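PDB 3HUT: putative branched-chain amino acid ABC transporter from Rhodospirillum rubrum ATCC 11170, which probably serves as the extracellular solute-binding receptor of an ABC transporter, capturing branched-chain or related amino acids for uptake. Local coordinates for residues I110-T122 against R323-L335. Residues are numbered along the deposited sequence; the frame is centred on the assembly and turned at random.
Sequences IKISPWQFRAITT and RFDPETRETTKIL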
loop_
_atom_site.group_PDB
_atom_site.type_symbol
_atom_site.label_atom_id
_atom_site.label_comp_id
_atom_site.label_asym_id
_atom_site.label_seq_id
_atom_site.Cartn_x
_atom_site.Cartn_y
_atom_site.Cartn_z
ATOM N N ILE A 110 4.463 -10.029 -8.468
ATOM C CA ILE A 110 4.460 -9.371 -9.773
ATOM C C ILE A 110 5.271 -10.157 -10.819
ATOM O O ILE A 110 5.058 -10.002 -12.024
ATOM C CB ILE A 110 5.026 -7.919 -9.658
ATOM C CG1 ILE A 110 4.507 -7.050 -10.804
ATOM C CG2 ILE A 110 6.546 -7.939 -9.662
ATOM C CD1 ILE A 110 3.054 -6.632 -10.641
ATOM N N LYS A 111 6.176 -11.015 -10.355
ATOM C CA LYS A 111 7.024 -11.805 -11.250
ATOM C C LYS A 111 6.402 -13.102 -11.774
ATOM O O LYS A 111 6.978 -13.761 -12.638
ATOM C CB LYS A 111 8.346 -12.141 -10.553
ATOM C CG LYS A 111 9.276 -10.951 -10.326
ATOM C CD LYS A 111 10.558 -11.403 -9.624
ATOM C CE LYS A 111 11.585 -10.283 -9.516
ATOM N NZ LYS A 111 11.155 -9.174 -8.620
ATOM N N ILE A 112 5.239 -13.473 -11.251
ATOM C CA ILE A 112 4.574 -14.702 -11.675
ATOM C C ILE A 112 4.398 -14.793 -13.186
ATOM O O ILE A 112 4.763 -15.797 -13.799
ATOM C CB ILE A 112 3.195 -14.840 -11.009
ATOM C CG1 ILE A 112 3.376 -15.068 -9.509
ATOM C CG2 ILE A 112 2.421 -15.988 -11.635
ATOM C CD1 ILE A 112 2.106 -14.867 -8.702
ATOM N N SER A 113 3.837 -13.746 -13.780
ATOM C CA SER A 113 3.598 -13.718 -15.219
ATOM C C SER A 113 3.182 -12.308 -15.635
ATOM O O SER A 113 3.021 -11.428 -14.791
ATOM C CB SER A 113 2.485 -14.706 -15.586
ATOM O OG SER A 113 1.210 -14.177 -15.261
ATOM N N PRO A 114 3.000 -12.075 -16.947
ATOM C CA PRO A 114 2.602 -10.747 -17.428
ATOM C C PRO A 114 1.141 -10.425 -17.105
ATOM O O PRO A 114 0.627 -9.376 -17.495
ATOM C CB PRO A 114 2.833 -10.840 -18.938
ATOM C CG PRO A 114 3.872 -11.927 -19.077
ATOM C CD PRO A 114 3.403 -12.935 -18.074
ATOM N N TRP A 115 0.475 -11.320 -16.387
ATOM C CA TRP A 115 -0.932 -11.112 -16.070
ATOM C C TRP A 115 -1.244 -10.580 -14.677
ATOM O O TRP A 115 -2.400 -10.287 -14.381
ATOM C CB TRP A 115 -1.708 -12.412 -16.319
ATOM C CG TRP A 115 -1.539 -12.909 -17.726
ATOM C CD1 TRP A 115 -0.465 -13.579 -18.235
ATOM C CD2 TRP A 115 -2.431 -12.686 -18.827
ATOM N NE1 TRP A 115 -0.628 -13.782 -19.589
ATOM C CE2 TRP A 115 -1.826 -13.242 -19.976
ATOM C CE3 TRP A 115 -3.683 -12.067 -18.954
ATOM C CZ2 TRP A 115 -2.432 -13.197 -21.242
ATOM C CZ3 TRP A 115 -4.286 -12.022 -20.212
ATOM C CH2 TRP A 115 -3.657 -12.585 -21.337
ATOM N N GLN A 116 -0.225 -10.445 -13.830
ATOM C CA GLN A 116 -0.424 -9.943 -12.470
ATOM C C GLN A 116 -0.215 -8.441 -12.314
ATOM O O GLN A 116 0.694 -7.857 -12.911
ATOM C CB GLN A 116 0.503 -10.662 -11.485
ATOM C CG GLN A 116 -0.014 -12.007 -10.987
ATOM C CD GLN A 116 -0.130 -13.031 -12.091
ATOM O OE1 GLN A 116 0.826 -13.271 -12.833
ATOM N NE2 GLN A 116 -1.301 -13.653 -12.202
ATOM N N PHE A 117 -1.067 -7.830 -11.496
ATOM C CA PHE A 117 -0.997 -6.399 -11.215
ATOM C C PHE A 117 -1.350 -6.215 -9.742
ATOM O O PHE A 117 -2.057 -7.038 -9.165
ATOM C CB PHE A 117 -1.999 -5.632 -12.086
ATOM C CG PHE A 117 -1.755 -5.781 -13.560
ATOM C CD1 PHE A 117 -0.850 -4.952 -14.219
ATOM C CD2 PHE A 117 -2.402 -6.777 -14.285
ATOM C CE1 PHE A 117 -0.599 -5.118 -15.582
ATOM C CE2 PHE A 117 -2.154 -6.949 -15.644
ATOM C CZ PHE A 117 -1.252 -6.120 -16.290
ATOM N N ARG A 118 -0.850 -5.142 -9.141
ATOM C CA ARG A 118 -1.119 -4.850 -7.733
ATOM C C ARG A 118 -1.451 -3.373 -7.569
ATOM O O ARG A 118 -0.864 -2.515 -8.238
ATOM C CB ARG A 118 0.101 -5.199 -6.869
ATOM C CG ARG A 118 1.411 -4.655 -7.413
ATOM C CD ARG A 118 2.472 -4.490 -6.333
ATOM N NE ARG A 118 2.710 -5.733 -5.622
ATOM C CZ ARG A 118 3.816 -6.463 -5.719
ATOM N NH1 ARG A 118 4.814 -6.082 -6.499
ATOM N NH2 ARG A 118 3.907 -7.589 -5.038
ATOM N N ALA A 119 -2.393 -3.075 -6.680
ATOM C CA ALA A 119 -2.793 -1.697 -6.438
ATOM C C ALA A 119 -1.877 -1.055 -5.404
ATOM O O ALA A 119 -1.737 0.165 -5.358
ATOM C CB ALA A 119 -4.236 -1.650 -5.959
ATOM N N ILE A 120 -1.247 -1.890 -4.586
ATOM C CA ILE A 120 -0.345 -1.430 -3.535
ATOM C C ILE A 120 1.091 -1.449 -4.068
ATOM O O ILE A 120 1.345 -1.992 -5.140
ATOM C CB ILE A 120 -0.457 -2.362 -2.306
ATOM C CG1 ILE A 120 0.189 -1.725 -1.075
ATOM C CG2 ILE A 120 0.212 -3.692 -2.616
ATOM C CD1 ILE A 120 -0.149 -2.464 0.221
ATOM N N THR A 121 2.023 -0.839 -3.340
ATOM C CA THR A 121 3.428 -0.836 -3.763
ATOM C C THR A 121 4.153 -1.856 -2.902
ATOM O O THR A 121 3.613 -2.303 -1.892
ATOM C CB THR A 121 4.108 0.536 -3.533
ATOM O OG1 THR A 121 4.150 0.815 -2.129
ATOM C CG2 THR A 121 3.344 1.651 -4.236
ATOM N N THR A 122 5.364 -2.236 -3.294
ATOM C CA THR A 122 6.132 -3.179 -2.488
ATOM C C THR A 122 6.619 -2.411 -1.257
ATOM O O THR A 122 6.694 -1.180 -1.273
ATOM C CB THR A 122 7.360 -3.709 -3.242
ATOM O OG1 THR A 122 8.245 -2.620 -3.526
ATOM C CG2 THR A 122 6.941 -4.382 -4.541
ATOM N N ARG A 323 0.806 4.502 -11.007
ATOM C CA ARG A 323 1.355 4.101 -12.304
ATOM C C ARG A 323 1.850 2.653 -12.280
ATOM O O ARG A 323 2.402 2.199 -11.278
ATOM C CB ARG A 323 2.539 5.017 -12.660
ATOM C CG ARG A 323 3.283 4.665 -13.966
ATOM C CD ARG A 323 4.465 5.618 -14.203
ATOM N NE ARG A 323 5.054 5.474 -15.536
ATOM C CZ ARG A 323 6.214 4.877 -15.789
ATOM N NH1 ARG A 323 6.932 4.362 -14.801
ATOM N NH2 ARG A 323 6.661 4.791 -17.034
ATOM N N PHE A 324 1.632 1.925 -13.375
ATOM C CA PHE A 324 2.122 0.550 -13.490
ATOM C C PHE A 324 3.251 0.623 -14.525
ATOM O O PHE A 324 3.034 1.061 -15.661
ATOM C CB PHE A 324 1.028 -0.414 -13.991
ATOM C CG PHE A 324 -0.090 -0.666 -12.997
ATOM C CD1 PHE A 324 0.058 -0.351 -11.647
ATOM C CD2 PHE A 324 -1.277 -1.268 -13.414
ATOM C CE1 PHE A 324 -0.960 -0.634 -10.730
ATOM C CE2 PHE A 324 -2.300 -1.556 -12.505
ATOM C CZ PHE A 324 -2.140 -1.239 -11.162
ATOM N N ASP A 325 4.451 0.207 -14.131
ATOM C CA ASP A 325 5.611 0.252 -15.022
ATOM C C ASP A 325 5.328 -0.433 -16.360
ATOM O O ASP A 325 4.871 -1.576 -16.395
ATOM C CB ASP A 325 6.811 -0.422 -14.358
ATOM C CG ASP A 325 8.106 -0.123 -15.073
ATOM O OD1 ASP A 325 8.730 0.916 -14.763
ATOM O OD2 ASP A 325 8.489 -0.915 -15.956
ATOM N N PRO A 326 5.612 0.256 -17.479
ATOM C CA PRO A 326 5.376 -0.306 -18.813
ATOM C C PRO A 326 6.179 -1.570 -19.095
ATOM O O PRO A 326 5.790 -2.389 -19.924
ATOM C CB PRO A 326 5.741 0.848 -19.747
ATOM C CG PRO A 326 6.771 1.597 -18.985
ATOM C CD PRO A 326 6.218 1.599 -17.574
ATOM N N GLU A 327 7.300 -1.726 -18.404
ATOM C CA GLU A 327 8.131 -2.904 -18.597
ATOM C C GLU A 327 7.851 -4.005 -17.568
ATOM O O GLU A 327 7.537 -5.133 -17.936
ATOM C CB GLU A 327 9.619 -2.512 -18.560
ATOM C CG GLU A 327 10.568 -3.685 -18.718
ATOM C CD GLU A 327 12.011 -3.268 -18.965
ATOM O OE1 GLU A 327 12.275 -2.515 -19.932
ATOM O OE2 GLU A 327 12.886 -3.707 -18.190
ATOM N N THR A 328 7.929 -3.668 -16.282
ATOM C CA THR A 328 7.734 -4.650 -15.213
ATOM C C THR A 328 6.330 -4.781 -14.622
ATOM O O THR A 328 6.031 -5.784 -13.961
ATOM C CB THR A 328 8.650 -4.343 -14.036
ATOM O OG1 THR A 328 8.265 -3.083 -13.473
ATOM C CG2 THR A 328 10.108 -4.277 -14.482
ATOM N N ARG A 329 5.486 -3.774 -14.847
ATOM C CA ARG A 329 4.128 -3.741 -14.302
ATOM C C ARG A 329 4.162 -3.404 -12.809
ATOM O O ARG A 329 3.135 -3.432 -12.145
ATOM C CB ARG A 329 3.415 -5.084 -14.496
ATOM C CG ARG A 329 2.985 -5.367 -15.931
ATOM C CD ARG A 329 2.621 -6.842 -16.125
ATOM N NE ARG A 329 3.796 -7.702 -16.008
ATOM C CZ ARG A 329 4.083 -8.456 -14.951
ATOM N NH1 ARG A 329 3.273 -8.476 -13.895
ATOM N NH2 ARG A 329 5.193 -9.179 -14.939
ATOM N N GLU A 330 5.344 -3.096 -12.283
ATOM C CA GLU A 330 5.467 -2.762 -10.863
ATOM C C GLU A 330 4.758 -1.439 -10.576
ATOM O O GLU A 330 4.792 -0.511 -11.387
ATOM C CB GLU A 330 6.942 -2.669 -10.456
ATOM C CG GLU A 330 7.143 -2.539 -8.958
ATOM C CD GLU A 330 6.478 -3.665 -8.186
ATOM O OE1 GLU A 330 6.983 -4.808 -8.235
ATOM O OE2 GLU A 330 5.443 -3.403 -7.538
ATOM N N THR A 331 4.124 -1.354 -9.411
ATOM C CA THR A 331 3.377 -0.165 -9.024
ATOM C C THR A 331 4.201 0.901 -8.309
ATOM O O THR A 331 4.951 0.601 -7.388
ATOM C CB THR A 331 2.191 -0.549 -8.104
ATOM O OG1 THR A 331 1.413 -1.571 -8.734
ATOM C CG2 THR A 331 1.294 0.656 -7.841
ATOM N N THR A 332 4.062 2.144 -8.757
ATOM C CA THR A 332 4.737 3.273 -8.127
ATOM C C THR A 332 3.641 4.297 -7.861
ATOM O O THR A 332 2.632 4.334 -8.570
ATOM C CB THR A 332 5.837 3.896 -9.024
ATOM O OG1 THR A 332 5.273 4.302 -10.275
ATOM C CG2 THR A 332 6.967 2.890 -9.264
ATOM N N LYS A 333 3.824 5.117 -6.836
ATOM C CA LYS A 333 2.821 6.109 -6.482
ATOM C C LYS A 333 3.427 7.412 -5.999
ATOM O O LYS A 333 4.559 7.439 -5.531
ATOM C CB LYS A 333 1.930 5.571 -5.363
ATOM C CG LYS A 333 1.158 4.315 -5.686
ATOM C CD LYS A 333 0.289 3.931 -4.499
ATOM C CE LYS A 333 -0.781 2.931 -4.902
ATOM N NZ LYS A 333 -1.630 2.584 -3.747
ATOM N N ILE A 334 2.663 8.492 -6.116
ATOM C CA ILE A 334 3.113 9.781 -5.618
ATOM C C ILE A 334 2.604 9.828 -4.181
ATOM O O ILE A 334 1.420 10.056 -3.943
ATOM C CB ILE A 334 2.505 10.953 -6.410
ATOM C CG1 ILE A 334 3.037 10.940 -7.844
ATOM C CG2 ILE A 334 2.863 12.278 -5.738
ATOM C CD1 ILE A 334 2.517 12.084 -8.695
ATOM N N LEU A 335 3.499 9.592 -3.228
ATOM C CA LEU A 335 3.130 9.581 -1.816
ATOM C C LEU A 335 2.885 10.983 -1.269
ATOM O O LEU A 335 3.293 11.973 -1.873
ATOM C CB LEU A 335 4.223 8.877 -1.006
ATOM C CG LEU A 335 4.554 7.466 -1.511
ATOM C CD1 LEU A 335 5.639 6.843 -0.648
ATOM C CD2 LEU A 335 3.293 6.600 -1.499
HETATM O O HOH W 1 0.743 -3.584 -10.768
HETATM O O HOH W 2 0.744 1.417 -1.483
HETATM O O HOH W 3 6.132 -1.176 -5.815
#
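R329 turns its guanidinium into the loop 110-115 and the start of strand 116-118, where NH1 and NH2 both donate to I110 O, each at 3.0 Å. NH1 also reaches Q116 O at 2.8 Å, so one side chain satisfies two backbone carbonyls. The chain bends at chi3 (-68°), letting R329 CG lie 3.6 Å from F117 CE1 while the guanidinium, its plane 88° from the F117 ring, turns to the carbonyls. A leucine in place of R329 would probably leave the I110 and Q116 carbonyls without these donors. E330 OE2 takes R118 NH1 on its syn lone pair in a 2.9 Å salt bridge, guanidinium and carboxylate nearly coplanar (19°), and T331 N from above the carboxylate; R118 NE and NH2 are occupied by A104 O and H106 O. T331 OG1 donates to R118 O over a short 2.5 Å. One water links R118 N, R329 O and T331 OG1, another T122 N, E330 OE2 and T331 O. K333 NZ bonds T319 OG1 and, weakly, A119 O; I120 O is buried without a partner. In this periplasmic binding protein fold, the parallel sheet's edge strand 116-118 thus meets the hairpin of strands 322-324 and 331-341 mainly through main-chain carbonyls, with F117 against helix 302-310 and F324 against helix 277-296.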